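Local coordinates for glycerophosphoryl diester phosphodiesterase (Agrobacterium tumefaciens str. C58, PDB 3KS6), which belongs to the glycerophosphoryl diester phosphodiesterase family, whose members are built on a TIM-barrel fold, and is modelled with a bound magnesium ion, at residues D146-V160 with V173-V187. Residues are numbered along the deposited sequence; the frame is centred on the assembly and turned at random.
Sequences DELWKATTRPRLWLV and VIETAIAHSIHEIGV
Within the TIM barrel, strands 156-160 and 184-188 are the parallel neighbours of a beta-alpha-beta unit, and W158 on the first packs beneath the connecting helix 162-179. Three backbone hydrogen bonds join the strands: W158 N donates to E184 O (3.0 Å), W158 O accepts from G186 N (2.8 Å), and V160 N donates to G186 O. With CG anti to the backbone N (chi1 -177°), the W158 indole extends under the helix: CZ3 lies 4.0 Å from V173 CG1, CH2 meets T176 CG2, and the carbonyl O of V173 comes in at the ring edge. I182 CG2 packs on W158 CB, while W158 NE1 makes its hydrogen bond outside the two segments, to F140 O. V160 CG2 reaches V173 CG1 tip to tip at 3.9 Å. On the other side of the sheet L157 CB packs on E184 CG and L157 CD2 comes up to E184 OE2; E184 OE1 is in a salt bridge with K227 and also accepts a hydrogen bond from a water that donates to R156 O as well. The helix 162-179 ends in a Schellman motif with S181, at positive phi, as its C' residue. That turn presents S181 O to R156: NH1 donates at 3.1 Å, the oxygen near the guanidinium plane but the donor well above the carbonyl plane, and NH2 adds a weak second bond. W149 CD1 lies over one face of this guanidinium and a water over the opposite face, both offset toward the rim. Beside the turn, the H180 ring and D146 carboxylate are nearly coplanar. H180 ND1 donates to the syn lone pair of D146 OD1 at 2.7 Å.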
ATOM      1  N   ASP A 146      -2.819  -3.546 -15.591  1.00 19.39           N
ATOM      2  CA  ASP A 146      -3.222  -4.424 -16.682  1.00 18.46           C
ATOM      3  C   ASP A 146      -2.775  -5.862 -16.454  1.00 17.67           C
ATOM      4  O   ASP A 146      -3.515  -6.804 -16.714  1.00 19.97           O
ATOM      5  CB  ASP A 146      -2.734  -3.868 -18.046  1.00 15.92           C
ATOM      6  CG  ASP A 146      -3.467  -2.610 -18.461  1.00 20.37           C
ATOM      7  OD1 ASP A 146      -4.444  -2.218 -17.769  1.00 18.89           O
ATOM      8  OD2 ASP A 146      -3.077  -2.004 -19.502  1.00 20.21           O
ATOM      9  N   GLU A 147      -1.565  -6.037 -15.963  1.00 19.75           N
ATOM     10  CA  GLU A 147      -1.075  -7.379 -15.619  1.00 19.77           C
ATOM     11  C   GLU A 147      -1.870  -8.066 -14.543  1.00 21.99           C
ATOM     12  O   GLU A 147      -2.218  -9.264 -14.651  1.00 22.97           O
ATOM     13  CB  GLU A 147       0.360  -7.314 -15.158  1.00 20.76           C
ATOM     14  CG  GLU A 147       1.331  -7.468 -16.259  1.00 30.14           C
ATOM     15  CD  GLU A 147       2.731  -7.743 -15.728  1.00 34.24           C
ATOM     16  OE1 GLU A 147       3.316  -6.840 -15.119  1.00 37.45           O
ATOM     17  OE2 GLU A 147       3.227  -8.867 -15.917  1.00 49.62           O
ATOM     18  N   LEU A 148      -2.165  -7.310 -13.494  1.00 21.70           N
ATOM     19  CA  LEU A 148      -2.988  -7.835 -12.407  1.00 20.21           C
ATOM     20  C   LEU A 148      -4.381  -8.221 -12.898  1.00 20.11           C
ATOM     21  O   LEU A 148      -4.931  -9.244 -12.493  1.00 22.56           O
ATOM     22  CB  LEU A 148      -3.055  -6.820 -11.275  1.00 21.57           C
ATOM     23  CG  LEU A 148      -1.802  -6.580 -10.451  1.00 22.68           C
ATOM     24  CD1 LEU A 148      -1.956  -5.286  -9.642  1.00 20.21           C
ATOM     25  CD2 LEU A 148      -1.518  -7.759  -9.500  1.00 21.07           C
ATOM     26  N   TRP A 149      -4.961  -7.418 -13.778  1.00 20.69           N
ATOM     27  CA  TRP A 149      -6.306  -7.697 -14.291  1.00 21.16           C
ATOM     28  C   TRP A 149      -6.346  -9.087 -14.956  1.00 23.19           C
ATOM     29  O   TRP A 149      -7.299  -9.845 -14.800  1.00 21.27           O
ATOM     30  CB  TRP A 149      -6.723  -6.608 -15.263  1.00 24.63           C
ATOM     31  CG  TRP A 149      -8.005  -6.854 -15.962  1.00 26.70           C
ATOM     32  CD1 TRP A 149      -9.279  -6.685 -15.482  1.00 33.00           C
ATOM     33  CD2 TRP A 149      -8.135  -7.356 -17.283  1.00 38.05           C
ATOM     34  NE1 TRP A 149     -10.187  -7.041 -16.435  1.00 29.45           N
ATOM     35  CE2 TRP A 149      -9.510  -7.465 -17.553  1.00 38.44           C
ATOM     36  CE3 TRP A 149      -7.207  -7.744 -18.269  1.00 39.92           C
ATOM     37  CZ2 TRP A 149      -9.991  -7.935 -18.788  1.00 44.75           C
ATOM     38  CZ3 TRP A 149      -7.677  -8.206 -19.499  1.00 40.17           C
ATOM     39  CH2 TRP A 149      -9.060  -8.299 -19.746  1.00 40.51           C
ATOM     40  N   LYS A 150      -5.291  -9.433 -15.660  1.00 22.98           N
ATOM     41  CA  LYS A 150      -5.247 -10.717 -16.350  1.00 28.68           C
ATOM     42  C   LYS A 150      -4.938 -11.848 -15.400  1.00 27.90           C
ATOM     43  O   LYS A 150      -5.410 -12.963 -15.602  1.00 29.02           O
ATOM     44  CB  LYS A 150      -4.172 -10.707 -17.447  1.00 29.93           C
ATOM     45  CG  LYS A 150      -4.452  -9.790 -18.642  1.00 36.97           C
ATOM     46  CD  LYS A 150      -3.541 -10.154 -19.834  1.00 40.31           C
ATOM     47  CE  LYS A 150      -4.048  -9.541 -21.165  1.00 49.61           C
ATOM     48  NZ  LYS A 150      -5.347 -10.143 -21.649  1.00 60.18           N
ATOM     49  N   ALA A 151      -4.126 -11.562 -14.382  1.00 26.54           N
ATOM     50  CA  ALA A 151      -3.584 -12.575 -13.480  1.00 26.25           C
ATOM     51  C   ALA A 151      -4.411 -12.948 -12.256  1.00 27.63           C
ATOM     52  O   ALA A 151      -4.218 -14.034 -11.704  1.00 27.56           O
ATOM     53  CB  ALA A 151      -2.203 -12.137 -12.993  1.00 26.65           C
ATOM     54  N   THR A 152      -5.268 -12.059 -11.769  1.00 24.85           N
ATOM     55  CA  THR A 152      -5.964 -12.324 -10.512  1.00 25.57           C
ATOM     56  C   THR A 152      -7.325 -11.695 -10.515  1.00 26.35           C
ATOM     57  O   THR A 152      -7.546 -10.690 -11.194  1.00 25.97           O
ATOM     58  CB  THR A 152      -5.143 -11.832  -9.268  1.00 26.97           C
ATOM     59  OG1 THR A 152      -5.793 -12.252  -8.065  1.00 24.49           O
ATOM     60  CG2 THR A 152      -4.969 -10.300  -9.228  1.00 23.00           C
ATOM     61  N   THR A 153      -8.238 -12.337  -9.792  1.00 26.72           N
ATOM     62  CA  THR A 153      -9.569 -11.832  -9.594  1.00 27.07           C
ATOM     63  C   THR A 153      -9.642 -11.020  -8.304  1.00 26.22           C
ATOM     64  O   THR A 153     -10.704 -10.501  -7.981  1.00 26.78           O
ATOM     65  CB  THR A 153     -10.570 -12.990  -9.492  1.00 27.96           C
ATOM     66  OG1 THR A 153     -10.102 -13.895  -8.486  1.00 30.80           O
ATOM     67  CG2 THR A 153     -10.636 -13.708 -10.818  1.00 31.05           C
ATOM     68  N   ARG A 154      -8.525 -10.905  -7.569  1.00 23.75           N
ATOM     69  CA  ARG A 154      -8.490 -10.086  -6.357  1.00 21.38           C
ATOM     70  C   ARG A 154      -8.747  -8.615  -6.656  1.00 21.21           C
ATOM     71  O   ARG A 154      -8.505  -8.168  -7.760  1.00 19.46           O
ATOM     72  CB  ARG A 154      -7.155 -10.249  -5.604  1.00 23.56           C
ATOM     73  CG  ARG A 154      -6.871 -11.697  -5.087  1.00 22.69           C
ATOM     74  CD  ARG A 154      -8.002 -12.188  -4.180  1.00 21.58           C
ATOM     75  NE  ARG A 154      -8.216 -11.259  -3.081  1.00 19.09           N
ATOM     76  CZ  ARG A 154      -9.324 -11.161  -2.341  1.00 25.29           C
ATOM     77  NH1 ARG A 154     -10.368 -11.942  -2.542  1.00 27.08           N
ATOM     78  NH2 ARG A 154      -9.388 -10.249  -1.392  1.00 24.31           N
ATOM     79  N   PRO A 155      -9.247  -7.863  -5.669  1.00 21.06           N
ATOM     80  CA  PRO A 155      -9.495  -6.458  -5.931  1.00 21.09           C
ATOM     81  C   PRO A 155      -8.221  -5.710  -6.256  1.00 21.27           C
ATOM     82  O   PRO A 155      -7.181  -6.034  -5.704  1.00 19.15           O
ATOM     83  CB  PRO A 155     -10.072  -5.951  -4.620  1.00 23.01           C
ATOM     84  CG  PRO A 155     -10.580  -7.184  -3.911  1.00 22.38           C
ATOM     85  CD  PRO A 155      -9.603  -8.221  -4.292  1.00 22.63           C
ATOM     86  N   ARG A 156      -8.341  -4.729  -7.160  1.00 20.42           N
ATOM     87  CA  ARG A 156      -7.251  -3.854  -7.587  1.00 21.24           C
ATOM     88  C   ARG A 156      -7.651  -2.391  -7.388  1.00 20.03           C
ATOM     89  O   ARG A 156      -8.836  -2.040  -7.554  1.00 20.12           O
ATOM     90  CB  ARG A 156      -6.955  -4.057  -9.076  1.00 20.26           C
ATOM     91  CG  ARG A 156      -6.419  -5.434  -9.469  1.00 27.28           C
ATOM     92  CD  ARG A 156      -6.696  -5.776 -10.956  1.00 27.63           C
ATOM     93  NE  ARG A 156      -8.121  -6.069 -11.234  1.00 35.73           N
ATOM     94  CZ  ARG A 156      -8.947  -5.318 -11.976  1.00 39.00           C
ATOM     95  NH1 ARG A 156      -8.519  -4.247 -12.611  1.00 29.78           N
ATOM     96  NH2 ARG A 156     -10.222  -5.668 -12.112  1.00 34.52           N
ATOM     97  N   LEU A 157      -6.668  -1.545  -7.074  1.00 18.71           N
ATOM     98  CA  LEU A 157      -6.892  -0.105  -7.047  1.00 16.00           C
ATOM     99  C   LEU A 157      -5.693   0.620  -7.667  1.00 17.71           C
ATOM    100  O   LEU A 157      -4.545   0.268  -7.401  1.00 13.37           O
ATOM    101  CB  LEU A 157      -7.216   0.424  -5.655  1.00 19.44           C
ATOM    102  CG  LEU A 157      -6.106   0.608  -4.638  1.00 19.72           C
ATOM    103  CD1 LEU A 157      -5.510   1.985  -4.702  1.00 17.04           C
ATOM    104  CD2 LEU A 157      -6.576   0.344  -3.209  1.00 25.51           C
ATOM    105  N   TRP A 158      -6.013   1.638  -8.464  1.00 15.97           N
ATOM    106  CA  TRP A 158      -5.031   2.457  -9.159  1.00 14.38           C
ATOM    107  C   TRP A 158      -4.706   3.665  -8.317  1.00 17.09           C
ATOM    108  O   TRP A 158      -5.577   4.458  -7.933  1.00 16.76           O
ATOM    109  CB  TRP A 158      -5.560   2.854 -10.528  1.00 16.04           C
ATOM    110  CG  TRP A 158      -4.560   3.643 -11.342  1.00 14.28           C
ATOM    111  CD1 TRP A 158      -3.216   3.531 -11.327  1.00 18.88           C
ATOM    112  CD2 TRP A 158      -4.878   4.661 -12.297  1.00 13.42           C
ATOM    113  NE1 TRP A 158      -2.654   4.445 -12.200  1.00 17.66           N
ATOM    114  CE2 TRP A 158      -3.666   5.155 -12.798  1.00 16.63           C
ATOM    115  CE3 TRP A 158      -6.082   5.192 -12.776  1.00 18.12           C
ATOM    116  CZ2 TRP A 158      -3.615   6.156 -13.777  1.00 21.71           C
ATOM    117  CZ3 TRP A 158      -6.031   6.179 -13.717  1.00 14.90           C
ATOM    118  CH2 TRP A 158      -4.812   6.650 -14.220  1.00 18.34           C
ATOM    119  N   LEU A 159      -3.428   3.782  -8.000  1.00 16.92           N
ATOM    120  CA  LEU A 159      -2.887   4.925  -7.275  1.00 17.95           C
ATOM    121  C   LEU A 159      -2.582   6.008  -8.267  1.00 19.03           C
ATOM    122  O   LEU A 159      -1.766   5.820  -9.205  1.00 16.65           O
ATOM    123  CB  LEU A 159      -1.611   4.514  -6.558  1.00 21.46           C
ATOM    124  CG  LEU A 159      -1.804   3.431  -5.471  1.00 19.58           C
ATOM    125  CD1 LEU A 159      -0.445   2.818  -5.042  1.00 17.02           C
ATOM    126  CD2 LEU A 159      -2.529   4.068  -4.304  1.00 20.65           C
ATOM    127  N   VAL A 160      -3.255   7.137  -8.070  1.00 16.16           N
ATOM    128  CA  VAL A 160      -3.190   8.298  -8.993  1.00 16.61           C
ATOM    129  C   VAL A 160      -2.405   9.418  -8.306  1.00 16.57           C
ATOM    130  O   VAL A 160      -2.876  10.049  -7.328  1.00 17.27           O
ATOM    131  CB  VAL A 160      -4.604   8.743  -9.346  1.00 16.38           C
ATOM    132  CG1 VAL A 160      -4.589  10.010 -10.252  1.00 16.16           C
ATOM    133  CG2 VAL A 160      -5.384   7.590 -10.029  1.00 18.54           C
ATOM    134  N   VAL A 173      -8.728  11.043 -15.785  1.00 16.92           N
ATOM    135  CA  VAL A 173      -8.345   9.983 -14.830  1.00 18.06           C
ATOM    136  C   VAL A 173      -9.465   8.944 -14.758  1.00 17.69           C
ATOM    137  O   VAL A 173      -9.227   7.740 -14.818  1.00 19.74           O
ATOM    138  CB  VAL A 173      -8.014  10.519 -13.428  1.00 16.68           C
ATOM    139  CG1 VAL A 173      -7.999   9.356 -12.365  1.00 16.35           C
ATOM    140  CG2 VAL A 173      -6.688  11.278 -13.426  1.00 12.34           C
ATOM    141  N   ILE A 174     -10.711   9.417 -14.682  1.00 18.12           N
ATOM    142  CA  ILE A 174     -11.855   8.550 -14.588  1.00 18.51           C
ATOM    143  C   ILE A 174     -12.048   7.760 -15.891  1.00 18.48           C
ATOM    144  O   ILE A 174     -12.282   6.549 -15.826  1.00 17.99           O
ATOM    145  CB  ILE A 174     -13.150   9.358 -14.179  1.00 17.58           C
ATOM    146  CG1 ILE A 174     -12.997   9.858 -12.738  1.00 17.06           C
ATOM    147  CG2 ILE A 174     -14.415   8.506 -14.333  1.00 18.80           C
ATOM    148  CD1 ILE A 174     -13.984  11.013 -12.369  1.00 20.30           C
ATOM    149  N   GLU A 175     -11.913   8.437 -17.045  0.50 19.15           N
ATOM    150  CA  GLU A 175     -11.962   7.782 -18.369  0.50 20.02           C
ATOM    151  C   GLU A 175     -11.022   6.579 -18.407  0.50 19.95           C
ATOM    152  O   GLU A 175     -11.377   5.475 -18.846  0.50 18.56           O
ATOM    153  CB  GLU A 175     -11.422   8.719 -19.477  0.50 19.75           C
ATOM    154  CG  GLU A 175     -12.275   9.897 -19.911  0.50 25.03           C
ATOM    155  CD  GLU A 175     -11.502  10.918 -20.780  0.50 23.64           C
ATOM    156  OE1 GLU A 175     -10.329  10.662 -21.201  0.50 12.62           O
ATOM    157  OE2 GLU A 175     -12.090  11.998 -21.034  0.50 33.60           O
ATOM    158  N   THR A 176      -9.797   6.854 -17.982  1.00 19.34           N
ATOM    159  CA  THR A 176      -8.705   5.924 -18.050  1.00 18.00           C
ATOM    160  C   THR A 176      -8.934   4.709 -17.171  1.00 18.96           C
ATOM    161  O   THR A 176      -8.754   3.549 -17.595  1.00 19.39           O
ATOM    162  CB  THR A 176      -7.383   6.635 -17.685  1.00 22.59           C
ATOM    163  OG1 THR A 176      -7.207   7.748 -18.571  1.00 19.25           O
ATOM    164  CG2 THR A 176      -6.201   5.670 -17.795  1.00 20.70           C
ATOM    165  N   ALA A 177      -9.378   4.952 -15.951  1.00 16.93           N
ATOM    166  CA  ALA A 177      -9.708   3.854 -15.060  1.00 19.20           C
ATOM    167  C   ALA A 177     -10.794   2.957 -15.679  1.00 17.87           C
ATOM    168  O   ALA A 177     -10.661   1.745 -15.690  1.00 19.22           O
ATOM    169  CB  ALA A 177     -10.159   4.389 -13.678  1.00 16.18           C
ATOM    170  N   ILE A 178     -11.846   3.551 -16.220  1.00 18.41           N
ATOM    171  CA  ILE A 178     -12.929   2.796 -16.810  1.00 18.92           C
ATOM    172  C   ILE A 178     -12.439   1.959 -18.000  1.00 18.30           C
ATOM    173  O   ILE A 178     -12.786   0.771 -18.106  1.00 19.27           O
ATOM    174  CB  ILE A 178     -14.107   3.725 -17.208  1.00 21.17           C
ATOM    175  CG1 ILE A 178     -14.778   4.255 -15.917  1.00 21.28           C
ATOM    176  CG2 ILE A 178     -15.132   2.973 -18.078  1.00 22.31           C
ATOM    177  CD1 ILE A 178     -15.743   5.408 -16.183  1.00 21.56           C
ATOM    178  N   ALA A 179     -11.620   2.571 -18.854  1.00 19.67           N
ATOM    179  CA  ALA A 179     -11.084   1.930 -20.062  1.00 18.67           C
ATOM    180  C   ALA A 179     -10.231   0.720 -19.697  1.00 20.12           C
ATOM    181  O   ALA A 179     -10.133  -0.263 -20.465  1.00 20.26           O
ATOM    182  CB  ALA A 179     -10.276   2.899 -20.848  1.00 21.11           C
ATOM    183  N   HIS A 180      -9.625   0.787 -18.526  1.00 17.96           N
ATOM    184  CA  HIS A 180      -8.780  -0.299 -18.018  1.00 17.68           C
ATOM    185  C   HIS A 180      -9.444  -1.250 -16.999  1.00 16.28           C
ATOM    186  O   HIS A 180      -8.755  -2.075 -16.345  1.00 18.85           O
ATOM    187  CB  HIS A 180      -7.565   0.337 -17.419  1.00 17.15           C
ATOM    188  CG  HIS A 180      -6.598   0.822 -18.453  1.00 18.74           C
ATOM    189  ND1 HIS A 180      -5.470   0.099 -18.794  1.00 21.14           N
ATOM    190  CD2 HIS A 180      -6.612   1.908 -19.256  1.00 24.42           C
ATOM    191  CE1 HIS A 180      -4.809   0.749 -19.736  1.00 25.22           C
ATOM    192  NE2 HIS A 180      -5.482   1.847 -20.040  1.00 21.46           N
ATOM    193  N   SER A 181     -10.756  -1.174 -16.910  1.00 19.23           N
ATOM    194  CA  SER A 181     -11.530  -2.024 -15.988  1.00 18.03           C
ATOM    195  C   SER A 181     -11.044  -1.934 -14.547  1.00 19.03           C
ATOM    196  O   SER A 181     -11.016  -2.948 -13.833  1.00 20.46           O
ATOM    197  CB  SER A 181     -11.538  -3.497 -16.431  1.00 21.33           C
ATOM    198  OG  SER A 181     -12.073  -3.624 -17.725  1.00 28.92           O
ATOM    199  N   ILE A 182     -10.708  -0.718 -14.118  1.00 15.69           N
ATOM    200  CA  ILE A 182     -10.294  -0.424 -12.743  1.00 15.24           C
ATOM    201  C   ILE A 182     -11.542   0.134 -12.048  1.00 18.47           C
ATOM    202  O   ILE A 182     -12.204   1.023 -12.588  1.00 19.86           O
ATOM    203  CB  ILE A 182      -9.073   0.593 -12.723  1.00 16.88           C
ATOM    204  CG1 ILE A 182      -7.835  -0.065 -13.394  1.00 19.97           C
ATOM    205  CG2 ILE A 182      -8.728   1.041 -11.313  1.00 17.82           C
ATOM    206  CD1 ILE A 182      -6.764   0.907 -13.815  1.00 16.79           C
ATOM    207  N   HIS A 183     -11.827  -0.375 -10.856  1.00 18.31           N
ATOM    208  CA  HIS A 183     -13.040  -0.030 -10.121  1.00 21.01           C
ATOM    209  C   HIS A 183     -12.805   0.837  -8.905  1.00 20.08           C
ATOM    210  O   HIS A 183     -13.775   1.211  -8.246  1.00 17.08           O
ATOM    211  CB  HIS A 183     -13.749  -1.306  -9.705  1.00 23.31           C
ATOM    212  CG  HIS A 183     -13.979  -2.233 -10.851  1.00 28.22           C
ATOM    213  ND1 HIS A 183     -14.759  -1.882 -11.929  1.00 31.86           N
ATOM    214  CD2 HIS A 183     -13.491  -3.464 -11.116  1.00 33.81           C
ATOM    215  CE1 HIS A 183     -14.763  -2.872 -12.802  1.00 34.62           C
ATOM    216  NE2 HIS A 183     -13.991  -3.838 -12.338  1.00 30.07           N
ATOM    217  N   GLU A 184     -11.540   1.195  -8.638  1.00 18.58           N
ATOM    218  CA  GLU A 184     -11.195   2.006  -7.498  1.00 18.15           C
ATOM    219  C   GLU A 184      -9.904   2.767  -7.771  1.00 19.65           C
ATOM    220  O   GLU A 184      -8.983   2.201  -8.376  1.00 18.06           O
ATOM    221  CB  GLU A 184     -10.964   1.108  -6.278  1.00 18.41           C
ATOM    222  CG  GLU A 184     -10.606   1.863  -5.021  1.00 16.96           C
ATOM    223  CD  GLU A 184     -10.556   1.027  -3.746  1.00 19.58           C
ATOM    224  OE1 GLU A 184     -11.002  -0.142  -3.721  1.00 20.21           O
ATOM    225  OE2 GLU A 184     -10.043   1.569  -2.739  1.00 21.23           O
ATOM    226  N   ILE A 185      -9.858   4.045  -7.374  1.00 17.45           N
ATOM    227  CA  ILE A 185      -8.617   4.828  -7.407  1.00 17.74           C
ATOM    228  C   ILE A 185      -8.273   5.280  -6.003  1.00 18.05           C
ATOM    229  O   ILE A 185      -9.153   5.371  -5.122  1.00 17.95           O
ATOM    230  CB  ILE A 185      -8.655   6.059  -8.385  1.00 19.45           C
ATOM    231  CG1 ILE A 185      -9.591   7.150  -7.863  1.00 19.01           C
ATOM    232  CG2 ILE A 185      -9.066   5.605  -9.769  1.00 17.26           C
ATOM    233  CD1 ILE A 185      -9.631   8.447  -8.695  1.00 17.93           C
ATOM    234  N   GLY A 186      -6.998   5.581  -5.785  1.00 15.22           N
ATOM    235  CA  GLY A 186      -6.544   6.173  -4.532  1.00 17.24           C
ATOM    236  C   GLY A 186      -5.768   7.426  -4.894  1.00 17.24           C
ATOM    237  O   GLY A 186      -4.898   7.359  -5.746  1.00 18.38           O
ATOM    238  N   VAL A 187      -6.136   8.556  -4.292  1.00 17.64           N
ATOM    239  CA  VAL A 187      -5.439   9.824  -4.484  1.00 17.92           C
ATOM    240  C   VAL A 187      -4.771  10.273  -3.179  1.00 19.13           C
ATOM    241  O   VAL A 187      -5.233   9.927  -2.051  1.00 17.47           O
ATOM    242  CB  VAL A 187      -6.413  10.959  -5.031  1.00 18.97           C
ATOM    243  CG1 VAL A 187      -7.192  10.467  -6.278  1.00 14.52           C
ATOM    244  CG2 VAL A 187      -7.408  11.459  -3.961  1.00 15.87           C
TER
HETATM  245  O   HOH W   1      -6.237  -2.670 -15.541  1.00 23.85           O
HETATM  246  O   HOH W   2     -10.169  -2.437  -9.837  1.00 17.57           O
HETATM  247  O   HOH W   3     -10.543  -2.303  -5.213  1.00 19.84           O
HETATM  248  O   HOH W   4     -12.674  -6.071 -14.036  1.00 47.58           O